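Local structure of membrane-bound protease PH1510 (Pyrococcus horikoshii, 6M4B) at residues I9-Q14 and R206-S211; P69-V74 and S92-M97. The protein cleaves polypeptides, in vitro casein and a stomatin homolog among them, preferentially near hydrophobic or aromatic residues, this chain being its N-terminal ClpP-like serine protease domain. The protein carries 1 engineered substitution. All blocks are in the same frame, centred on the assembly; numbering follows the deposited sequence.

Interaction 1 of 2, residues I9-Q14 and R206-S211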
loop_
_atom_site.group_PDB
_atom_site.type_symbol
_atom_site.label_atom_id
_atom_site.label_comp_id
_atom_site.label_asym_id
_atom_site.label_seq_id
_atom_site.Cartn_x
_atom_site.Cartn_y
_atom_site.Cartn_z
ATOM N N ILE A 9 15.999 22.756 7.036
ATOM C CA ILE A 9 14.656 23.238 7.266
ATOM C C ILE A 9 13.708 22.088 7.658
ATOM O O ILE A 9 13.648 21.057 6.971
ATOM C CB ILE A 9 14.130 23.933 5.997
ATOM C CG1 ILE A 9 14.927 25.226 5.778
ATOM C CG2 ILE A 9 12.654 24.258 6.127
ATOM C CD1 ILE A 9 14.837 25.802 4.380
ATOM N N VAL A 10 12.928 22.309 8.709
ATOM C CA VAL A 10 11.810 21.454 9.024
ATOM C C VAL A 10 10.506 22.238 8.875
ATOM O O VAL A 10 10.309 23.266 9.516
ATOM C CB VAL A 10 11.921 20.847 10.437
ATOM C CG1 VAL A 10 10.680 20.022 10.782
ATOM C CG2 VAL A 10 13.142 19.931 10.489
ATOM N N TYR A 11 9.617 21.723 8.037
ATOM C CA TYR A 11 8.278 22.295 7.921
ATOM C C TYR A 11 7.351 21.658 8.933
ATOM O O TYR A 11 7.576 20.526 9.369
ATOM C CB TYR A 11 7.749 22.148 6.516
ATOM C CG TYR A 11 8.425 23.110 5.542
ATOM C CD1 TYR A 11 8.033 24.451 5.479
ATOM C CD2 TYR A 11 9.445 22.686 4.703
ATOM C CE1 TYR A 11 8.619 25.321 4.590
ATOM C CE2 TYR A 11 10.042 23.553 3.802
ATOM C CZ TYR A 11 9.626 24.866 3.749
ATOM O OH TYR A 11 10.220 25.727 2.872
ATOM N N VAL A 12 6.349 22.420 9.342
ATOM C CA VAL A 12 5.315 21.984 10.269
ATOM C C VAL A 12 3.976 22.375 9.627
ATOM O O VAL A 12 3.819 23.524 9.236
ATOM C CB VAL A 12 5.455 22.643 11.651
ATOM C CG1 VAL A 12 4.358 22.220 12.591
ATOM C CG2 VAL A 12 6.794 22.289 12.291
ATOM N N ALA A 13 3.038 21.434 9.509
ATOM C CA ALA A 13 1.686 21.760 9.115
ATOM C C ALA A 13 0.707 21.127 10.064
ATOM O O ALA A 13 1.064 20.277 10.878
ATOM C CB ALA A 13 1.430 21.318 7.703
ATOM N N GLN A 14 -0.526 21.566 9.977
ATOM C CA GLN A 14 -1.575 21.113 10.866
ATOM C C GLN A 14 -2.636 20.487 9.989
ATOM O O GLN A 14 -2.999 21.067 8.954
ATOM C CB GLN A 14 -2.206 22.256 11.606
ATOM C CG GLN A 14 -1.306 23.006 12.560
ATOM C CD GLN A 14 -2.083 23.930 13.468
ATOM O OE1 GLN A 14 -2.484 23.545 14.566
ATOM N NE2 GLN A 14 -2.311 25.151 13.010
ATOM N N ARG A 206 9.803 26.109 9.947
ATOM C CA ARG A 206 8.880 26.980 9.182
ATOM C C ARG A 206 7.467 26.397 9.157
ATOM O O ARG A 206 7.299 25.215 8.930
ATOM C CB ARG A 206 9.365 27.156 7.755
ATOM C CG ARG A 206 10.709 27.839 7.633
ATOM C CD ARG A 206 11.090 27.927 6.169
ATOM N NE ARG A 206 12.317 28.704 5.957
ATOM C CZ ARG A 206 12.981 28.763 4.806
ATOM N NH1 ARG A 206 14.090 29.487 4.729
ATOM N NH2 ARG A 206 12.554 28.096 3.734
ATOM N N TYR A 207 6.464 27.214 9.422
ATOM C CA TYR A 207 5.066 26.769 9.490
ATOM C C TYR A 207 4.434 26.928 8.125
ATOM O O TYR A 207 4.638 27.911 7.479
ATOM C CB TYR A 207 4.294 27.477 10.633
ATOM C CG TYR A 207 4.729 26.973 11.999
ATOM C CD1 TYR A 207 5.914 27.397 12.559
ATOM C CD2 TYR A 207 3.976 26.002 12.711
ATOM C CE1 TYR A 207 6.361 26.903 13.798
ATOM C CE2 TYR A 207 4.406 25.514 13.965
ATOM C CZ TYR A 207 5.609 25.953 14.497
ATOM O OH TYR A 207 6.122 25.528 15.725
ATOM N N LEU A 208 3.736 25.905 7.657
ATOM C CA LEU A 208 2.988 26.000 6.423
ATOM C C LEU A 208 1.564 26.225 6.809
ATOM O O LEU A 208 1.047 25.571 7.738
ATOM C CB LEU A 208 3.077 24.719 5.595
ATOM C CG LEU A 208 4.470 24.421 5.073
ATOM C CD1 LEU A 208 4.467 23.051 4.456
ATOM C CD2 LEU A 208 4.922 25.473 4.064
ATOM N N ALA A 209 0.926 27.147 6.092
ATOM C CA ALA A 209 -0.437 27.560 6.398
ATOM C C ALA A 209 -1.402 27.006 5.319
ATOM O O ALA A 209 -1.008 26.782 4.168
ATOM C CB ALA A 209 -0.512 29.093 6.518
ATOM N N PRO A 210 -2.666 26.760 5.700
ATOM C CA PRO A 210 -3.669 26.328 4.708
ATOM C C PRO A 210 -3.973 27.444 3.712
ATOM O O PRO A 210 -4.106 28.587 4.131
ATOM C CB PRO A 210 -4.884 25.934 5.568
ATOM C CG PRO A 210 -4.676 26.568 6.906
ATOM C CD PRO A 210 -3.210 26.863 7.071
ATOM N N SER A 211 -4.051 27.122 2.416
ATOM C CA SER A 211 -4.246 28.138 1.355
ATOM C C SER A 211 -5.488 29.058 1.498
ATOM O O SER A 211 -6.636 28.616 1.506
ATOM C CB SER A 211 -4.246 27.451 -0.010
ATOM O OG SER A 211 -4.392 28.399 -1.042
HETATM O O HOH W 1 -1.297 24.074 8.216
#
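Strand 204-207 closes one edge of the parallel sheet in this ClpP/crotonase-type domain, pairing R206 and Y207 with Y11 and V12 of the first strand; an edge strand from the far end of the sequence thus joins the start of the fold. The backbone N and O of R206 both turn to strand 9-16: N donates to V10 O (2.9 Å), O accepts V12 N (3.0 Å). Two residues on, L208 N donates to V12 O almost head-on, with an N-H...O angle of 175°. R206 runs extended beside the Y11 ring, so that NH2 reaches Y11 OH in a weak bond of 3.4 Å, the hydroxyl lying in the guanidinium plane; the same hydroxyl has a weak bond to D37 OD2. Over a face of that guanidinium sits I9 CD1, 3.3 Å from R206 NH2. L208 CD2 touches Y11 CD1 obliquely at 3.6 Å. Y207, on the other side of the sheet, lays its ring face over V12 CB. A water bridges L208 O and Q14 N. Helix 21-36 packs on the Y11 and L208 side through A34 and Y30, I175 of helix 175-182 touches V12 and Y207, and strand 41-47 flanks 9-14.

Interaction 2 of 2, residues P69-V74 and S92-M97; sequences PVIIYV and SHLIAM
I72 and V74 pair in parallel with I95 and M97 inside the central sheet of the ClpP/crotonase-type fold, their strand axes 15° apart. The backbone bonds alternate in the parallel manner: I72 N donates to L94 O, A96 N to I72 O (2.9 Å), and V74 N to A96 O (2.8 Å). Before them H93 N makes only a weak, bent bond to V70 O, where the strands are just coming together.

On one side of the sheet A96 CB meets Y73 CD1 at 3.7 Å, and the tyrosine ring turns its edge to A96 O, which lies in the ring plane. With CG anti to the backbone N (chi1 -178°), that ring lies beside its own carbonyl and along the neighbouring strand; its hydroxyl is held by A172 O, and I175 and L178 of helix 175-182 pack against it. V74 CG2 and M97 CG touch side by side on the other side, where I72 CG1 presses tightly on S92 CB (3.4 Å). S92 OG bonds A89 O at the end of helix 84-90, whose I88 and A89 also pack on I72. That helix lies in the beta-alpha-beta crossover from 70-74 to 94-97 and directly follows the nucleophile position, here the engineered A83.

On the side of 94-97 away from 70-74, E169 OE2 accepts I95 N. At the entrance the H93 imidazole lies with one face under P69 CA, a CH-pi contact 3.9 Å from the ring centroid, and NE2 has a weak bond to P190 O. Were H93 replaced by alanine, P69 CA would probably lose the ring face it rests on and P190 O its weak donor. V70 O lies in the imidazole plane, at its edge, 3.4 Å from H93 CB.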
loop_
_atom_site.group_PDB
_atom_site.type_symbol
_atom_site.label_atom_id
_atom_site.label_comp_id
_atom_site.label_asym_id
_atom_site.label_seq_id
_atom_site.Cartn_x
_atom_site.Cartn_y
_atom_site.Cartn_z
ATOM N N PRO A 69 11.511 12.665 4.971
ATOM C CA PRO A 69 10.799 12.105 6.119
ATOM C C PRO A 69 9.539 12.907 6.512
ATOM O O PRO A 69 9.581 14.104 6.591
ATOM C CB PRO A 69 11.858 12.156 7.233
ATOM C CG PRO A 69 13.185 12.189 6.517
ATOM C CD PRO A 69 12.948 12.922 5.256
ATOM N N VAL A 70 8.435 12.202 6.715
ATOM C CA VAL A 70 7.189 12.690 7.291
ATOM C C VAL A 70 7.010 12.179 8.737
ATOM O O VAL A 70 6.962 10.948 9.003
ATOM C CB VAL A 70 5.973 12.204 6.481
ATOM C CG1 VAL A 70 4.681 12.871 6.987
ATOM C CG2 VAL A 70 6.191 12.493 5.018
ATOM N N ILE A 71 6.879 13.103 9.661
ATOM C CA ILE A 71 6.711 12.809 11.073
ATOM C C ILE A 71 5.249 13.129 11.372
ATOM O O ILE A 71 4.796 14.239 11.116
ATOM C CB ILE A 71 7.672 13.634 11.937
ATOM C CG1 ILE A 71 9.111 13.262 11.567
ATOM C CG2 ILE A 71 7.422 13.358 13.411
ATOM C CD1 ILE A 71 10.165 14.109 12.227
ATOM N N ILE A 72 4.531 12.157 11.928
ATOM C CA ILE A 72 3.165 12.368 12.330
ATOM C C ILE A 72 3.204 12.645 13.828
ATOM O O ILE A 72 3.732 11.847 14.590
ATOM C CB ILE A 72 2.261 11.153 11.980
ATOM C CG1 ILE A 72 2.208 10.942 10.453
ATOM C CG2 ILE A 72 0.880 11.365 12.529
ATOM C CD1 ILE A 72 1.591 12.046 9.649
ATOM N N TYR A 73 2.674 13.810 14.209
ATOM C CA TYR A 73 2.747 14.306 15.558
ATOM C C TYR A 73 1.327 14.517 16.017
ATOM O O TYR A 73 0.640 15.414 15.531
ATOM C CB TYR A 73 3.526 15.603 15.623
ATOM C CG TYR A 73 3.752 16.245 17.007
ATOM C CD1 TYR A 73 3.697 15.502 18.172
ATOM C CD2 TYR A 73 4.039 17.616 17.124
ATOM C CE1 TYR A 73 3.945 16.070 19.404
ATOM C CE2 TYR A 73 4.276 18.212 18.372
ATOM C CZ TYR A 73 4.269 17.439 19.501
ATOM O OH TYR A 73 4.518 18.001 20.752
ATOM N N VAL A 74 0.902 13.662 16.937
ATOM C CA VAL A 74 -0.442 13.730 17.462
ATOM C C VAL A 74 -0.475 14.859 18.509
ATOM O O VAL A 74 0.094 14.752 19.609
ATOM C CB VAL A 74 -0.903 12.400 18.092
ATOM C CG1 VAL A 74 -2.417 12.483 18.373
ATOM C CG2 VAL A 74 -0.601 11.232 17.147
ATOM N N SER A 92 4.023 6.180 8.641
ATOM C CA SER A 92 4.910 7.330 8.571
ATOM C C SER A 92 6.290 6.988 9.099
ATOM O O SER A 92 6.512 5.953 9.746
ATOM C CB SER A 92 4.308 8.504 9.365
ATOM O OG SER A 92 4.611 8.397 10.758
ATOM N N HIS A 93 7.225 7.886 8.808
ATOM C CA HIS A 93 8.631 7.693 9.127
ATOM C C HIS A 93 8.942 7.726 10.606
ATOM O O HIS A 93 9.926 7.151 11.035
ATOM C CB HIS A 93 9.452 8.734 8.378
ATOM C CG HIS A 93 9.363 8.598 6.903
ATOM N ND1 HIS A 93 8.379 9.206 6.160
ATOM C CD2 HIS A 93 10.130 7.907 6.018
ATOM C CE1 HIS A 93 8.536 8.898 4.881
ATOM N NE2 HIS A 93 9.586 8.103 4.776
ATOM N N LEU A 94 8.131 8.467 11.364
ATOM C CA LEU A 94 8.316 8.630 12.783
ATOM C C LEU A 94 6.999 9.115 13.394
ATOM O O LEU A 94 6.317 9.929 12.785
ATOM C CB LEU A 94 9.412 9.664 13.068
ATOM C CG LEU A 94 10.085 9.553 14.446
ATOM C CD1 LEU A 94 11.050 8.412 14.386
ATOM C CD2 LEU A 94 10.871 10.803 14.846
ATOM N N ILE A 95 6.644 8.608 14.570
ATOM C CA ILE A 95 5.439 9.036 15.225
ATOM C C ILE A 95 5.842 9.636 16.539
ATOM O O ILE A 95 6.575 9.010 17.302
ATOM C CB ILE A 95 4.441 7.873 15.498
ATOM C CG1 ILE A 95 4.081 7.114 14.206
ATOM C CG2 ILE A 95 3.169 8.426 16.102
ATOM C CD1 ILE A 95 3.515 5.725 14.481
ATOM N N ALA A 96 5.289 10.798 16.809
ATOM C CA ALA A 96 5.395 11.447 18.104
ATOM C C ALA A 96 3.995 11.745 18.636
ATOM O O ALA A 96 3.083 12.093 17.862
ATOM C CB ALA A 96 6.176 12.737 17.962
ATOM N N MET A 97 3.846 11.620 19.940
ATOM C CA MET A 97 2.589 12.006 20.625
ATOM C C MET A 97 2.802 13.008 21.798
ATOM O O MET A 97 3.716 12.867 22.573
ATOM C CB MET A 97 1.855 10.760 21.126
ATOM C CG MET A 97 1.341 9.833 20.006
ATOM S SD MET A 97 0.545 8.380 20.693
ATOM C CE MET A 97 -1.021 9.083 21.187
#

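Both contacts belong to the parallel sheet of the ClpP/crotonase-type domain, with strand order 5-4-3-2-1-6; one lies in the interior of the sheet, the other at its edge. Interaction 2 joins neighbouring strands through residues only some twenty positions apart. Interaction 1 joins the first strand to the last and spans nearly the whole modelled chain, interaction 2 falling within that span. Their centres lie 14 Å apart, the nearest atoms about 6 Å; strand 41-47 stands between 9-14 and 69-74. Helix 175-182 touches both, its I175 reaching V12, Y73 and Y207. The interior pair thus flanks the connection carrying the engineered nucleophile position, whereas interaction 1, away from the annotated sites, brings the chain's two ends together.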